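Local coordinates for putative exported protein (Bordetella pertussis Tohama I, PDB 2PFY) that binds pyroglutamic acid as an extracytoplasmic solute receptor, probably delivering it to a tripartite ATP-independent periplasmic (TRAP) transporter, at residues Leu134-Tyr145 / Met156-Thr165. Numbering follows the deposited sequence.
Sequences LADLKGTRFRAY and MGAVPTTVQT. With PCA (pyroglutamic acid), chain E.
Arg143 lies extended from CG to NE and holds Val163 side-on: NE (2.9 Å) and NH2 (3.1 Å) both donate to Val163 O, which sits within 5° of the guanidinium plane. This two-nitrogen grip helps set the rotation of the guanidinium. The same flat group also donates to the carboxylate of pyroglutamic acid, NH1 to OXT and NH2 to O (2.7 Å), while Thr165 OG1 donates to that O as well. Tyr145 CD2 lies over one guanidinium face, and the Tyr145 ring packs its own face against the ligand CB. Strands 141-144 and 159-162 pair in parallel as the two ends of a beta-alpha-beta unit whose helix, 147-155, crosses on the side of Ala144 and Pro160. Ala144 N donates to Thr161 O (2.8 Å), and Val163 N returns a nearly axial bond to Ala144 O. Farther from the ligand, packing is tight around selenomethionine Met156: a bend at chi3 (51°) sets CE over one face of the Phe142 ring, 3.9 Å from its centroid, and against Leu137 CD1 (3.5 Å). Beside it, Ala158 CB meets Phe142 CB. The opposite sheet face is looser and solvent-exposed, with Val159 and Arg141 pointing outward and Arg141 NH1 bonded to Gly175 O. Exposed Gly139 N donates to O of Gly157 (2.9 Å), the positive-phi residue of the Schellman motif that ends helix 147-155.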
loop_
_atom_site.group_PDB
_atom_site.type_symbol
_atom_site.label_atom_id
_atom_site.label_comp_id
_atom_site.label_asym_id
_atom_site.label_seq_id
_atom_site.Cartn_x
_atom_site.Cartn_y
_atom_site.Cartn_z
ATOM N N LEU A 134 19.757 -3.093 -13.911
ATOM C CA LEU A 134 19.759 -1.760 -13.256
ATOM C C LEU A 134 20.405 -0.636 -14.056
ATOM O O LEU A 134 19.933 0.515 -14.016
ATOM C CB LEU A 134 20.333 -1.821 -11.835
ATOM C CG LEU A 134 19.426 -2.476 -10.780
ATOM C CD1 LEU A 134 20.105 -2.534 -9.420
ATOM C CD2 LEU A 134 18.040 -1.790 -10.688
ATOM N N ALA A 135 21.452 -0.971 -14.829
ATOM C CA ALA A 135 22.143 -0.007 -15.683
ATOM C C ALA A 135 21.193 0.776 -16.592
ATOM O O ALA A 135 21.429 1.947 -16.886
ATOM C CB ALA A 135 23.257 -0.713 -16.536
ATOM N N ASP A 136 20.126 0.114 -17.040
ATOM C CA ASP A 136 19.128 0.731 -17.914
ATOM C C ASP A 136 18.381 1.881 -17.200
ATOM O O ASP A 136 17.882 2.825 -17.849
ATOM C CB ASP A 136 18.175 -0.359 -18.477
ATOM C CG ASP A 136 18.871 -1.267 -19.469
ATOM O OD1 ASP A 136 19.759 -0.747 -20.199
ATOM O OD2 ASP A 136 18.556 -2.483 -19.528
ATOM N N LEU A 137 18.390 1.829 -15.871
ATOM C CA LEU A 137 17.690 2.801 -15.049
ATOM C C LEU A 137 18.616 3.840 -14.389
ATOM O O LEU A 137 18.173 4.690 -13.619
ATOM C CB LEU A 137 16.797 2.067 -14.023
ATOM C CG LEU A 137 15.624 1.299 -14.652
ATOM C CD1 LEU A 137 15.053 0.269 -13.654
ATOM C CD2 LEU A 137 14.526 2.259 -15.154
ATOM N N LYS A 138 19.904 3.796 -14.733
ATOM C CA LYS A 138 20.878 4.698 -14.128
ATOM C C LYS A 138 20.544 6.130 -14.509
ATOM O O LYS A 138 20.432 6.449 -15.700
ATOM C CB LYS A 138 22.321 4.341 -14.572
ATOM C CG LYS A 138 23.356 5.283 -14.001
ATOM C CD LYS A 138 23.641 4.999 -12.551
ATOM C CE LYS A 138 24.615 6.026 -12.043
ATOM N NZ LYS A 138 24.667 5.998 -10.594
ATOM N N GLY A 139 20.354 6.984 -13.499
ATOM C CA GLY A 139 19.997 8.377 -13.725
ATOM C C GLY A 139 18.561 8.629 -14.186
ATOM O O GLY A 139 18.178 9.778 -14.420
ATOM N N THR A 140 17.775 7.562 -14.331
ATOM C CA THR A 140 16.357 7.673 -14.676
ATOM C C THR A 140 15.575 8.334 -13.530
ATOM O O THR A 140 15.790 8.004 -12.362
ATOM C CB THR A 140 15.773 6.272 -15.061
ATOM O OG1 THR A 140 16.369 5.846 -16.300
ATOM C CG2 THR A 140 14.269 6.319 -15.270
ATOM N N ARG A 141 14.711 9.285 -13.884
ATOM C CA ARG A 141 13.766 9.927 -12.947
ATOM C C ARG A 141 12.707 8.887 -12.640
ATOM O O ARG A 141 11.879 8.562 -13.474
ATOM C CB ARG A 141 13.130 11.167 -13.568
ATOM C CG ARG A 141 14.171 12.244 -13.961
ATOM C CD ARG A 141 13.535 13.347 -14.831
ATOM N NE ARG A 141 14.444 14.486 -15.008
ATOM C CZ ARG A 141 14.092 15.659 -15.530
ATOM N NH1 ARG A 141 12.843 15.873 -15.907
ATOM N NH2 ARG A 141 14.994 16.624 -15.669
ATOM N N PHE A 142 12.807 8.306 -11.462
ATOM C CA PHE A 142 12.048 7.107 -11.179
ATOM C C PHE A 142 11.088 7.445 -10.032
ATOM O O PHE A 142 11.505 7.937 -8.978
ATOM C CB PHE A 142 13.011 5.975 -10.818
ATOM C CG PHE A 142 12.361 4.607 -10.754
ATOM C CD1 PHE A 142 12.506 3.701 -11.809
ATOM C CD2 PHE A 142 11.602 4.224 -9.626
ATOM C CE1 PHE A 142 11.922 2.432 -11.737
ATOM C CE2 PHE A 142 10.986 2.956 -9.556
ATOM C CZ PHE A 142 11.146 2.061 -10.604
ATOM N N ARG A 143 9.802 7.216 -10.251
ATOM C CA ARG A 143 8.799 7.512 -9.221
ATOM C C ARG A 143 9.032 6.743 -7.931
ATOM O O ARG A 143 9.206 5.517 -7.952
ATOM C CB ARG A 143 7.389 7.181 -9.726
ATOM C CG ARG A 143 6.294 7.453 -8.663
ATOM C CD ARG A 143 4.958 6.941 -9.068
ATOM N NE ARG A 143 4.016 7.172 -7.966
ATOM C CZ ARG A 143 3.180 6.260 -7.484
ATOM N NH1 ARG A 143 3.102 5.070 -8.070
ATOM N NH2 ARG A 143 2.378 6.562 -6.445
ATOM N N ALA A 144 9.016 7.455 -6.805
ATOM C CA ALA A 144 8.948 6.821 -5.479
ATOM C C ALA A 144 7.626 7.241 -4.833
ATOM O O ALA A 144 7.080 8.263 -5.200
ATOM C CB ALA A 144 10.113 7.285 -4.588
ATOM N N TYR A 145 7.106 6.453 -3.888
ATOM C CA TYR A 145 5.810 6.798 -3.287
ATOM C C TYR A 145 5.781 6.664 -1.772
ATOM O O TYR A 145 4.718 6.764 -1.141
ATOM C CB TYR A 145 4.654 6.027 -3.947
ATOM C CG TYR A 145 4.729 4.523 -3.875
ATOM C CD1 TYR A 145 4.640 3.853 -2.649
ATOM C CD2 TYR A 145 4.845 3.754 -5.046
ATOM C CE1 TYR A 145 4.694 2.492 -2.585
ATOM C CE2 TYR A 145 4.912 2.368 -4.988
ATOM C CZ TYR A 145 4.842 1.738 -3.754
ATOM O OH TYR A 145 4.888 0.373 -3.633
HETATM N N MSE A 156 19.004 1.568 -6.589
HETATM C CA MSE A 156 18.951 1.100 -7.971
HETATM C C MSE A 156 19.836 1.950 -8.903
HETATM O O MSE A 156 20.096 1.557 -10.040
HETATM C CB MSE A 156 17.503 1.112 -8.487
HETATM C CG MSE A 156 16.616 0.010 -7.954
HETATM SE SE MSE A 156 14.721 0.389 -8.310
HETATM C CE MSE A 156 14.650 0.798 -10.205
ATOM N N GLY A 157 20.279 3.114 -8.418
ATOM C CA GLY A 157 21.023 4.074 -9.228
ATOM C C GLY A 157 20.134 5.048 -9.969
ATOM O O GLY A 157 20.610 5.797 -10.835
ATOM N N ALA A 158 18.831 5.036 -9.648
ATOM C CA ALA A 158 17.875 5.929 -10.290
ATOM C C ALA A 158 17.770 7.201 -9.465
ATOM O O ALA A 158 18.337 7.266 -8.380
ATOM C CB ALA A 158 16.501 5.239 -10.411
ATOM N N VAL A 159 17.060 8.205 -9.969
ATOM C CA VAL A 159 16.886 9.445 -9.210
ATOM C C VAL A 159 15.437 9.440 -8.663
ATOM O O VAL A 159 14.489 9.643 -9.406
ATOM C CB VAL A 159 17.206 10.698 -10.055
ATOM C CG1 VAL A 159 16.918 11.986 -9.272
ATOM C CG2 VAL A 159 18.708 10.664 -10.549
ATOM N N PRO A 160 15.281 9.151 -7.364
ATOM C CA PRO A 160 13.926 9.053 -6.820
ATOM C C PRO A 160 13.200 10.384 -6.860
ATOM O O PRO A 160 13.786 11.437 -6.600
ATOM C CB PRO A 160 14.126 8.536 -5.400
ATOM C CG PRO A 160 15.602 8.509 -5.154
ATOM C CD PRO A 160 16.333 8.901 -6.372
ATOM N N THR A 161 11.928 10.329 -7.238
ATOM C CA THR A 161 11.096 11.497 -7.334
ATOM C C THR A 161 9.733 11.082 -6.741
ATOM O O THR A 161 9.038 10.210 -7.288
ATOM C CB THR A 161 10.992 11.975 -8.813
ATOM O OG1 THR A 161 12.306 11.911 -9.452
ATOM C CG2 THR A 161 10.483 13.375 -8.865
ATOM N N THR A 162 9.394 11.664 -5.597
ATOM C CA THR A 162 8.159 11.308 -4.881
ATOM C C THR A 162 6.959 11.849 -5.633
ATOM O O THR A 162 6.858 13.055 -5.872
ATOM C CB THR A 162 8.169 11.844 -3.419
ATOM O OG1 THR A 162 9.244 11.231 -2.721
ATOM C CG2 THR A 162 6.847 11.512 -2.676
ATOM N N VAL A 163 6.052 10.960 -6.026
ATOM C CA VAL A 163 4.823 11.396 -6.686
ATOM C C VAL A 163 3.688 10.565 -6.105
ATOM O O VAL A 163 3.759 9.334 -6.109
ATOM C CB VAL A 163 4.876 11.221 -8.240
ATOM C CG1 VAL A 163 3.570 11.689 -8.879
ATOM C CG2 VAL A 163 6.047 12.015 -8.860
ATOM N N GLN A 164 2.658 11.232 -5.589
ATOM C CA GLN A 164 1.562 10.503 -4.974
ATOM C C GLN A 164 0.694 9.970 -6.108
ATOM O O GLN A 164 0.731 10.517 -7.227
ATOM C CB GLN A 164 0.766 11.410 -4.012
ATOM C CG GLN A 164 1.567 11.924 -2.756
ATOM C CD GLN A 164 2.239 10.815 -1.977
ATOM O OE1 GLN A 164 1.727 9.685 -1.905
ATOM N NE2 GLN A 164 3.399 11.123 -1.382
ATOM N N THR A 165 -0.120 8.956 -5.825
ATOM C CA THR A 165 -0.800 8.207 -6.889
ATOM C C THR A 165 -1.642 9.038 -7.896
ATOM O O THR A 165 -1.553 8.811 -9.119
ATOM C CB THR A 165 -1.592 6.982 -6.346
ATOM O OG1 THR A 165 -1.050 6.564 -5.062
ATOM C CG2 THR A 165 -1.504 5.791 -7.363
HETATM N N PCA E . -0.164 1.414 -5.723
HETATM C CA PCA E . 0.182 2.466 -4.739
HETATM C CB PCA E . 1.073 1.884 -3.669
HETATM C CG PCA E . 1.331 0.462 -4.069
HETATM C CD PCA E . 0.525 0.243 -5.305
HETATM O OE PCA E . 0.418 -0.838 -5.875
HETATM C C PCA E . 0.879 3.622 -5.428
HETATM O O PCA E . 1.061 4.725 -4.899
HETATM O OXT PCA E . 1.280 3.453 -6.565
HETATM O O HOH W 1 21.461 1.911 -12.393
#